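Hydrolase, haloacid dehalogenase-like family (Chlorobaculum tepidum, PDB 2HCF) probably acts as a magnesium-dependent hydrolase of the haloacid dehalogenase family. Local coordinates at residues 24-29 with 52-57. Residues are numbered along the deposited sequence; the frame is centred on the assembly and turned at random.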
loop_
_atom_site.group_PDB
_atom_site.type_symbol
_atom_site.label_atom_id
_atom_site.label_comp_id
_atom_site.label_asym_id
_atom_site.label_seq_id
_atom_site.Cartn_x
_atom_site.Cartn_y
_atom_site.Cartn_z
ATOM N N ARG A 24 6.617 -13.266 10.193
ATOM C CA ARG A 24 7.207 -13.690 11.443
ATOM C C ARG A 24 7.568 -12.538 12.376
ATOM O O ARG A 24 7.507 -12.696 13.577
ATOM C CB ARG A 24 8.405 -14.573 11.163
ATOM C CG ARG A 24 7.982 -15.853 10.387
ATOM C CD ARG A 24 9.091 -16.939 10.380
ATOM N NE ARG A 24 10.377 -16.387 9.925
ATOM C CZ ARG A 24 10.753 -16.283 8.650
ATOM N NH1 ARG A 24 9.966 -16.715 7.666
ATOM N NH2 ARG A 24 11.931 -15.742 8.359
ATOM N N VAL A 25 7.952 -11.392 11.814
ATOM C CA VAL A 25 8.111 -10.154 12.577
ATOM C C VAL A 25 6.807 -9.764 13.258
ATOM O O VAL A 25 6.788 -9.418 14.432
ATOM C CB VAL A 25 8.587 -8.992 11.653
ATOM C CG1 VAL A 25 8.445 -7.625 12.348
ATOM C CG2 VAL A 25 10.003 -9.210 11.204
ATOM N N LEU A 26 5.701 -9.811 12.527
ATOM C CA LEU A 26 4.430 -9.510 13.154
ATOM C C LEU A 26 4.095 -10.510 14.259
ATOM O O LEU A 26 3.693 -10.107 15.351
ATOM C CB LEU A 26 3.283 -9.444 12.141
ATOM C CG LEU A 26 1.932 -9.009 12.754
ATOM C CD1 LEU A 26 1.950 -7.622 13.373
ATOM C CD2 LEU A 26 0.845 -9.071 11.704
ATOM N N ALA A 27 4.240 -11.802 13.982
ATOM C CA ALA A 27 3.879 -12.820 14.967
ATOM C C ALA A 27 4.685 -12.637 16.254
ATOM O O ALA A 27 4.130 -12.683 17.350
ATOM C CB ALA A 27 4.092 -14.218 14.389
ATOM N N ASP A 28 5.981 -12.406 16.104
ATOM C CA ASP A 28 6.858 -12.119 17.221
ATOM C C ASP A 28 6.481 -10.874 18.033
ATOM O O ASP A 28 6.674 -10.848 19.253
ATOM C CB ASP A 28 8.319 -12.002 16.739
ATOM C CG ASP A 28 8.963 -13.357 16.490
ATOM O OD1 ASP A 28 8.346 -14.384 16.862
ATOM O OD2 ASP A 28 10.083 -13.411 15.933
ATOM N N ALA A 29 5.972 -9.838 17.361
ATOM C CA ALA A 29 5.589 -8.612 18.039
ATOM C C ALA A 29 4.319 -8.835 18.846
ATOM O O ALA A 29 4.209 -8.384 19.999
ATOM C CB ALA A 29 5.406 -7.488 17.040
ATOM N N ALA A 52 -6.069 -3.808 10.642
ATOM C CA ALA A 52 -7.156 -4.757 10.492
ATOM C C ALA A 52 -6.612 -6.204 10.606
ATOM O O ALA A 52 -7.284 -7.097 11.132
ATOM C CB ALA A 52 -7.833 -4.540 9.166
ATOM N N ILE A 53 -5.386 -6.414 10.152
ATOM C CA ILE A 53 -4.745 -7.717 10.273
ATOM C C ILE A 53 -4.537 -8.056 11.755
ATOM O O ILE A 53 -4.775 -9.181 12.153
ATOM C CB ILE A 53 -3.385 -7.753 9.532
ATOM C CG1 ILE A 53 -3.609 -7.615 8.015
ATOM C CG2 ILE A 53 -2.662 -9.066 9.841
ATOM C CD1 ILE A 53 -2.292 -7.354 7.232
ATOM N N ILE A 54 -4.117 -7.071 12.555
ATOM C CA ILE A 54 -3.901 -7.264 13.993
ATOM C C ILE A 54 -5.193 -7.650 14.653
ATOM O O ILE A 54 -5.216 -8.611 15.407
ATOM C CB ILE A 54 -3.263 -6.028 14.654
ATOM C CG1 ILE A 54 -1.837 -5.867 14.113
ATOM C CG2 ILE A 54 -3.291 -6.126 16.187
ATOM C CD1 ILE A 54 -1.111 -4.568 14.526
ATOM N N TYR A 55 -6.275 -6.931 14.351
ATOM C CA TYR A 55 -7.585 -7.267 14.934
ATOM C C TYR A 55 -8.065 -8.649 14.509
ATOM O O TYR A 55 -8.606 -9.386 15.336
ATOM C CB TYR A 55 -8.660 -6.184 14.637
ATOM C CG TYR A 55 -8.597 -4.978 15.577
ATOM C CD1 TYR A 55 -9.266 -4.973 16.799
ATOM C CD2 TYR A 55 -7.857 -3.849 15.245
ATOM C CE1 TYR A 55 -9.187 -3.880 17.659
ATOM C CE2 TYR A 55 -7.785 -2.751 16.085
ATOM C CZ TYR A 55 -8.439 -2.778 17.301
ATOM O OH TYR A 55 -8.336 -1.674 18.122
ATOM N N GLU A 56 -7.865 -9.005 13.249
ATOM C CA GLU A 56 -8.349 -10.273 12.731
ATOM C C GLU A 56 -7.642 -11.450 13.386
ATOM O O GLU A 56 -8.284 -12.278 13.983
ATOM C CB GLU A 56 -8.262 -10.356 11.201
ATOM C CG GLU A 56 -8.860 -11.680 10.669
ATOM C CD GLU A 56 -9.152 -11.685 9.166
ATOM O OE1 GLU A 56 -8.969 -10.645 8.483
ATOM O OE2 GLU A 56 -9.581 -12.752 8.671
ATOM N N VAL A 57 -6.325 -11.496 13.333
ATOM C CA VAL A 57 -5.607 -12.674 13.847
ATOM C C VAL A 57 -5.770 -12.889 15.362
ATOM O O VAL A 57 -5.758 -14.039 15.836
ATOM C CB VAL A 57 -4.121 -12.645 13.442
ATOM C CG1 VAL A 57 -3.996 -12.477 11.924
ATOM C CG2 VAL A 57 -3.384 -11.555 14.165
#
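Glu56 N bonds Ala52 O at 2.9 Å, and one residue on Val57 N bonds Ile53 O at 3.0 Å, so regular helical turns carry Ile53 and Ile54, the two residues that meet Leu26. The contact itself is wholly apolar. Leu26, on helix 21-34, reaches across to helix 50-59. Its CB points to that helix, and CG, anti to the backbone N (chi1 -175°), lies beside the carbonyl carbon. The two methyls then divide the work. CD2 meets the branch methyl CG2 of Ile53 at 4.0 Å. CD1 lies 4.2 Å from CG1 of Ile54, the methylene of the longer branch. Leu26 therefore sets its forked end against two successive residues of one helical turn. Ile53 points its CB at the partner helix and offers its short branch. The CB of Ile54 points along the flank rather than at Leu26, and the CG1 branch makes the approach. The backbones stay well apart, with Leu26 CA 8.7 Å from Ile54 CA. The buried area is small, 111 Å² over both sides, and Leu26 alone supplies the share of segment 24-29.

Both helices belong to the helical insertion that follows the first strand of the core sheet. This placement fits the C1 cap of the haloacid dehalogenase fold. Helix 65-86 packs against both: Val25 touches Tyr79, Tyr55 touches Ile68 and Ala69, and Asp28 forms a salt bridge to Arg86 at the end of that helix. Phe45, in the loop between the two helices, touches Ile53 and Val57. Ile53 is about 9 Å, side chain to side chain, from Asp12, which binds magnesium together with Asp10 and Asp178.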